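Local coordinates for protein metalloregulator ScaR (Streptococcus gordonii, PDB 3HRS) that acts as a manganese-activated transcriptional repressor of the DtxR/MntR family, forming homodimers that probably bind DNA when loaded with metal, at residues T142-R156 with L201-I214. Sequence-based numbering, arbitrary orientation.
With SO4 (sulfate ion), chain C.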
loop_
_atom_site.group_PDB
_atom_site.type_symbol
_atom_site.label_atom_id
_atom_site.label_comp_id
_atom_site.label_asym_id
_atom_site.label_seq_id
_atom_site.Cartn_x
_atom_site.Cartn_y
_atom_site.Cartn_z
ATOM N N THR A 142 -3.700 4.787 -32.660
ATOM C CA THR A 142 -4.818 5.552 -32.103
ATOM C C THR A 142 -5.992 5.621 -33.084
ATOM O O THR A 142 -5.815 5.423 -34.282
ATOM C CB THR A 142 -4.369 6.976 -31.655
ATOM O OG1 THR A 142 -5.430 7.623 -30.946
ATOM C CG2 THR A 142 -4.007 7.831 -32.837
ATOM N N LEU A 143 -7.193 5.883 -32.581
ATOM C CA LEU A 143 -8.357 5.902 -33.449
ATOM C C LEU A 143 -8.187 6.977 -34.518
ATOM O O LEU A 143 -8.423 6.731 -35.705
ATOM C CB LEU A 143 -9.647 6.142 -32.660
ATOM C CG LEU A 143 -10.955 6.086 -33.474
ATOM C CD1 LEU A 143 -11.118 4.724 -34.142
ATOM C CD2 LEU A 143 -12.212 6.445 -32.655
ATOM N N GLU A 144 -7.772 8.167 -34.105
ATOM C CA GLU A 144 -7.662 9.262 -35.057
ATOM C C GLU A 144 -6.683 8.951 -36.193
ATOM O O GLU A 144 -6.930 9.322 -37.346
ATOM C CB GLU A 144 -7.298 10.582 -34.372
ATOM C CG GLU A 144 -5.818 10.905 -34.358
ATOM C CD GLU A 144 -5.565 12.375 -34.090
ATOM O OE1 GLU A 144 -4.729 12.693 -33.213
ATOM O OE2 GLU A 144 -6.220 13.213 -34.744
ATOM N N GLU A 145 -5.583 8.271 -35.880
ATOM C CA GLU A 145 -4.638 7.911 -36.927
ATOM C C GLU A 145 -4.899 6.500 -37.460
ATOM O O GLU A 145 -3.974 5.769 -37.805
ATOM C CB GLU A 145 -3.182 8.118 -36.479
ATOM C CG GLU A 145 -2.641 7.112 -35.476
ATOM C CD GLU A 145 -1.473 7.665 -34.657
ATOM O OE1 GLU A 145 -1.161 7.090 -33.589
ATOM O OE2 GLU A 145 -0.875 8.680 -35.079
ATOM N N ALA A 146 -6.176 6.137 -37.539
ATOM C CA ALA A 146 -6.573 4.846 -38.086
ATOM C C ALA A 146 -7.023 5.000 -39.534
ATOM O O ALA A 146 -8.016 5.682 -39.817
ATOM C CB ALA A 146 -7.679 4.229 -37.245
ATOM N N LYS A 147 -6.293 4.364 -40.449
ATOM C CA LYS A 147 -6.549 4.503 -41.892
ATOM C C LYS A 147 -7.826 3.786 -42.346
ATOM O O LYS A 147 -8.859 4.419 -42.570
ATOM C CB LYS A 147 -5.342 4.005 -42.707
ATOM C CG LYS A 147 -4.307 5.076 -43.084
ATOM C CD LYS A 147 -3.044 4.443 -43.681
ATOM C CE LYS A 147 -2.627 5.093 -45.018
ATOM N NZ LYS A 147 -1.913 6.399 -44.890
ATOM N N GLU A 148 -7.743 2.464 -42.470
ATOM C CA GLU A 148 -8.840 1.635 -42.975
ATOM C C GLU A 148 -10.117 1.706 -42.131
ATOM O O GLU A 148 -10.066 1.947 -40.927
ATOM C CB GLU A 148 -8.386 0.170 -43.087
ATOM C CG GLU A 148 -7.296 -0.094 -44.131
ATOM C CD GLU A 148 -6.841 -1.552 -44.172
ATOM O OE1 GLU A 148 -6.780 -2.124 -45.285
ATOM O OE2 GLU A 148 -6.541 -2.124 -43.098
ATOM N N LYS A 149 -11.260 1.477 -42.772
ATOM C CA LYS A 149 -12.529 1.363 -42.060
ATOM C C LYS A 149 -12.816 -0.104 -41.721
ATOM O O LYS A 149 -12.061 -0.998 -42.109
ATOM C CB LYS A 149 -13.679 1.948 -42.886
ATOM C CG LYS A 149 -13.397 3.314 -43.497
ATOM C CD LYS A 149 -13.003 3.209 -44.975
ATOM C CE LYS A 149 -13.022 4.578 -45.646
ATOM N NZ LYS A 149 -12.987 4.500 -47.140
ATOM N N GLY A 150 -13.906 -0.346 -40.994
ATOM C CA GLY A 150 -14.299 -1.696 -40.622
ATOM C C GLY A 150 -14.061 -2.090 -39.166
ATOM O O GLY A 150 -14.000 -1.245 -38.268
ATOM N N ASP A 151 -13.922 -3.393 -38.938
ATOM C CA ASP A 151 -13.846 -3.938 -37.592
ATOM C C ASP A 151 -12.503 -3.650 -36.925
ATOM O O ASP A 151 -11.466 -3.626 -37.588
ATOM C CB ASP A 151 -14.153 -5.438 -37.615
ATOM C CG ASP A 151 -15.621 -5.724 -37.879
ATOM O OD1 ASP A 151 -16.400 -5.808 -36.903
ATOM O OD2 ASP A 151 -16.000 -5.863 -39.067
ATOM N N TYR A 152 -12.547 -3.425 -35.612
ATOM C CA TYR A 152 -11.368 -3.085 -34.814
ATOM C C TYR A 152 -11.514 -3.595 -33.369
ATOM O O TYR A 152 -12.623 -3.643 -32.829
ATOM C CB TYR A 152 -11.174 -1.569 -34.780
ATOM C CG TYR A 152 -10.351 -0.988 -35.914
ATOM C CD1 TYR A 152 -10.936 -0.635 -37.130
ATOM C CD2 TYR A 152 -8.990 -0.759 -35.757
ATOM C CE1 TYR A 152 -10.182 -0.091 -38.161
ATOM C CE2 TYR A 152 -8.229 -0.214 -36.782
ATOM C CZ TYR A 152 -8.829 0.117 -37.983
ATOM O OH TYR A 152 -8.064 0.665 -38.992
ATOM N N ILE A 153 -10.406 -3.980 -32.737
ATOM C CA ILE A 153 -10.430 -4.228 -31.297
ATOM C C ILE A 153 -10.085 -2.951 -30.548
ATOM O O ILE A 153 -9.148 -2.236 -30.916
ATOM C CB ILE A 153 -9.406 -5.268 -30.842
ATOM C CG1 ILE A 153 -9.174 -6.340 -31.901
ATOM C CG2 ILE A 153 -9.863 -5.911 -29.551
ATOM C CD1 ILE A 153 -8.126 -7.374 -31.453
ATOM N N LEU A 154 -10.839 -2.662 -29.498
ATOM C CA LEU A 154 -10.507 -1.539 -28.630
ATOM C C LEU A 154 -9.433 -1.985 -27.657
ATOM O O LEU A 154 -9.734 -2.481 -26.575
ATOM C CB LEU A 154 -11.733 -1.087 -27.859
ATOM C CG LEU A 154 -11.495 0.233 -27.154
ATOM C CD1 LEU A 154 -10.536 1.021 -28.000
ATOM C CD2 LEU A 154 -12.816 0.959 -26.996
ATOM N N ALA A 155 -8.172 -1.795 -28.036
ATOM C CA ALA A 155 -7.071 -2.442 -27.324
ATOM C C ALA A 155 -6.565 -1.704 -26.094
ATOM O O ALA A 155 -6.251 -2.342 -25.092
ATOM C CB ALA A 155 -5.940 -2.766 -28.261
ATOM N N ARG A 156 -6.479 -0.378 -26.157
ATOM C CA ARG A 156 -6.089 0.392 -24.971
ATOM C C ARG A 156 -6.842 1.713 -24.874
ATOM O O ARG A 156 -7.369 2.207 -25.854
ATOM C CB ARG A 156 -4.570 0.615 -24.931
ATOM C CG ARG A 156 -4.121 1.712 -23.988
ATOM C CD ARG A 156 -2.601 1.744 -23.805
ATOM N NE ARG A 156 -1.880 2.370 -24.909
ATOM C CZ ARG A 156 -1.040 3.394 -24.769
ATOM N NH1 ARG A 156 -0.820 3.930 -23.574
ATOM N NH2 ARG A 156 -0.415 3.889 -25.828
ATOM N N LEU A 201 -17.555 10.305 -31.766
ATOM C CA LEU A 201 -16.502 10.864 -30.917
ATOM C C LEU A 201 -15.841 12.060 -31.581
ATOM O O LEU A 201 -15.670 12.105 -32.801
ATOM C CB LEU A 201 -15.410 9.841 -30.598
ATOM C CG LEU A 201 -15.649 8.354 -30.346
ATOM C CD1 LEU A 201 -14.286 7.686 -30.155
ATOM C CD2 LEU A 201 -16.564 8.108 -29.146
ATOM N N ALA A 202 -15.455 13.025 -30.760
ATOM C CA ALA A 202 -14.683 14.155 -31.232
ATOM C C ALA A 202 -13.213 13.772 -31.370
ATOM O O ALA A 202 -12.785 12.714 -30.911
ATOM C CB ALA A 202 -14.838 15.326 -30.277
ATOM N N GLN A 203 -12.440 14.644 -32.000
ATOM C CA GLN A 203 -11.011 14.418 -32.164
ATOM C C GLN A 203 -10.271 14.174 -30.837
ATOM O O GLN A 203 -9.513 13.219 -30.718
ATOM C CB GLN A 203 -10.377 15.583 -32.933
ATOM C CG GLN A 203 -8.937 15.348 -33.374
ATOM C CD GLN A 203 -7.922 15.628 -32.275
ATOM O OE1 GLN A 203 -8.224 16.293 -31.282
ATOM N NE2 GLN A 203 -6.705 15.123 -32.457
ATOM N N PRO A 204 -10.483 15.038 -29.833
ATOM C CA PRO A 204 -9.734 14.894 -28.577
ATOM C C PRO A 204 -9.932 13.532 -27.894
ATOM O O PRO A 204 -9.034 13.084 -27.180
ATOM C CB PRO A 204 -10.302 16.025 -27.704
ATOM C CG PRO A 204 -11.626 16.360 -28.339
ATOM C CD PRO A 204 -11.349 16.224 -29.798
ATOM N N ILE A 205 -11.080 12.892 -28.115
ATOM C CA ILE A 205 -11.333 11.565 -27.567
ATOM C C ILE A 205 -10.781 10.461 -28.472
ATOM O O ILE A 205 -10.179 9.507 -27.994
ATOM C CB ILE A 205 -12.839 11.315 -27.337
ATOM C CG1 ILE A 205 -13.373 12.172 -26.189
ATOM C CG2 ILE A 205 -13.102 9.858 -27.057
ATOM C CD1 ILE A 205 -13.857 13.556 -26.620
ATOM N N ALA A 206 -10.991 10.581 -29.779
ATOM C CA ALA A 206 -10.501 9.561 -30.706
ATOM C C ALA A 206 -8.992 9.425 -30.579
ATOM O O ALA A 206 -8.407 8.389 -30.891
ATOM C CB ALA A 206 -10.882 9.909 -32.132
ATOM N N GLN A 207 -8.386 10.500 -30.103
ATOM C CA GLN A 207 -6.953 10.631 -29.949
ATOM C C GLN A 207 -6.467 9.761 -28.785
ATOM O O GLN A 207 -5.289 9.390 -28.707
ATOM C CB GLN A 207 -6.680 12.099 -29.649
ATOM C CG GLN A 207 -5.266 12.592 -29.844
ATOM C CD GLN A 207 -5.093 13.992 -29.271
ATOM O OE1 GLN A 207 -4.098 14.667 -29.535
ATOM N NE2 GLN A 207 -6.073 14.433 -28.478
ATOM N N GLN A 208 -7.393 9.429 -27.888
ATOM C CA GLN A 208 -7.072 8.793 -26.612
ATOM C C GLN A 208 -7.461 7.323 -26.549
ATOM O O GLN A 208 -7.343 6.685 -25.513
ATOM C CB GLN A 208 -7.814 9.508 -25.493
ATOM C CG GLN A 208 -7.186 10.787 -25.016
ATOM C CD GLN A 208 -8.114 11.537 -24.091
ATOM O OE1 GLN A 208 -7.849 11.673 -22.898
ATOM N NE2 GLN A 208 -9.227 12.009 -24.635
ATOM N N ILE A 209 -7.954 6.801 -27.656
ATOM C CA ILE A 209 -8.458 5.447 -27.715
ATOM C C ILE A 209 -7.582 4.695 -28.699
ATOM O O ILE A 209 -7.300 5.186 -29.800
ATOM C CB ILE A 209 -9.886 5.484 -28.231
ATOM C CG1 ILE A 209 -10.829 5.859 -27.103
ATOM C CG2 ILE A 209 -10.283 4.171 -28.866
ATOM C CD1 ILE A 209 -12.103 6.457 -27.631
ATOM N N TYR A 210 -7.133 3.510 -28.319
ATOM C CA TYR A 210 -6.185 2.802 -29.158
ATOM C C TYR A 210 -6.799 1.532 -29.710
ATOM O O TYR A 210 -7.360 0.734 -28.945
ATOM C CB TYR A 210 -4.938 2.468 -28.349
ATOM C CG TYR A 210 -4.193 3.675 -27.874
ATOM C CD1 TYR A 210 -4.704 4.473 -26.862
ATOM C CD2 TYR A 210 -2.964 4.021 -28.435
ATOM C CE1 TYR A 210 -4.004 5.581 -26.408
ATOM C CE2 TYR A 210 -2.260 5.127 -27.995
ATOM C CZ TYR A 210 -2.784 5.900 -26.982
ATOM O OH TYR A 210 -2.096 6.999 -26.553
ATOM N N VAL A 211 -6.682 1.335 -31.023
ATOM C CA VAL A 211 -7.278 0.167 -31.667
ATOM C C VAL A 211 -6.310 -0.671 -32.500
ATOM O O VAL A 211 -5.183 -0.261 -32.778
ATOM C CB VAL A 211 -8.420 0.571 -32.567
ATOM C CG1 VAL A 211 -9.477 1.281 -31.752
ATOM C CG2 VAL A 211 -7.896 1.453 -33.712
ATOM N N GLU A 212 -6.768 -1.853 -32.890
ATOM C CA GLU A 212 -6.002 -2.723 -33.770
ATOM C C GLU A 212 -6.949 -3.474 -34.701
ATOM O O GLU A 212 -7.850 -4.177 -34.241
ATOM C CB GLU A 212 -5.126 -3.690 -32.969
ATOM C CG GLU A 212 -3.640 -3.375 -33.064
ATOM C CD GLU A 212 -3.104 -2.713 -31.823
ATOM O OE1 GLU A 212 -3.856 -2.640 -30.838
ATOM O OE2 GLU A 212 -1.933 -2.272 -31.820
ATOM N N LYS A 213 -6.747 -3.313 -36.009
ATOM C CA LYS A 213 -7.719 -3.776 -37.006
ATOM C C LYS A 213 -7.872 -5.281 -36.990
ATOM O O LYS A 213 -6.955 -6.010 -37.366
ATOM C CB LYS A 213 -7.342 -3.325 -38.421
ATOM C CG LYS A 213 -8.244 -3.922 -39.509
ATOM C CD LYS A 213 -7.508 -4.122 -40.836
ATOM C CE LYS A 213 -6.476 -5.258 -40.765
ATOM N NZ LYS A 213 -7.059 -6.625 -40.947
ATOM N N ILE A 214 -9.039 -5.741 -36.554
ATOM C CA ILE A 214 -9.332 -7.161 -36.562
ATOM C C ILE A 214 -9.985 -7.525 -37.896
ATOM O O ILE A 214 -9.602 -8.501 -38.547
ATOM C CB ILE A 214 -10.211 -7.569 -35.353
ATOM C CG1 ILE A 214 -10.979 -8.855 -35.652
ATOM C CG2 ILE A 214 -11.185 -6.470 -35.001
ATOM C CD1 ILE A 214 -12.192 -9.052 -34.770
ATOM O OXT ILE A 214 -10.886 -6.829 -38.375
HETATM S S SO4 C . -1.996 6.014 -19.991
HETATM O O1 SO4 C . -2.514 5.041 -20.963
HETATM O O2 SO4 C . -0.792 6.612 -20.557
HETATM O O3 SO4 C . -2.972 7.081 -19.727
HETATM O O4 SO4 C . -1.665 5.320 -18.734
#
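Arg156 lies over the ring of Tyr210 where strand 150-156 pairs antiparallel with strand 209-212 in the FeoA-like, SH3-type domain. Its CB packs against Tyr210 CB, 3.9 Å away. CG stands anti to the backbone N (chi1 163°) and comes near Tyr210 CD1. The chain then bends at chi3 (78°), which carries NE over the middle of the ring. CZ sits 3.9 Å from the centroid of the Tyr210 ring, 15° off its normal, a cation-pi contact. NH2 passes over the CE2 and CZ side and also makes a hydrogen bond to His139 O. NH1 makes a weak hydrogen bond to O1 of the sulfate, which is probably from the crystallisation liquor. Tyr210 OH is hydrogen-bonded to His158 NE2.

In the backbone, Ala155 N and Arg156 N both donate to Tyr210 O, at 2.8 and 3.1 Å, forming a classic beta bulge. Val211 shares a sheet face with Leu154, and its CG2 meets Tyr152 CD2. Lys213 CA makes a CH-pi contact over one face of the Tyr152 ring. Leu143 N donates to Ile209 O (2.9 Å), tying the loop before strand 150-156 to strand 209-212.

The side chain of His124, a zinc ligand in an entry of this protein but without metal here, is about 5 Å from that of Arg156. The cation-pi contact and the His139 bond together fix the guanidinium there. Glu137 gives it a long, weak ion pair, and the sulfate is consistent with a place where an anion can settle.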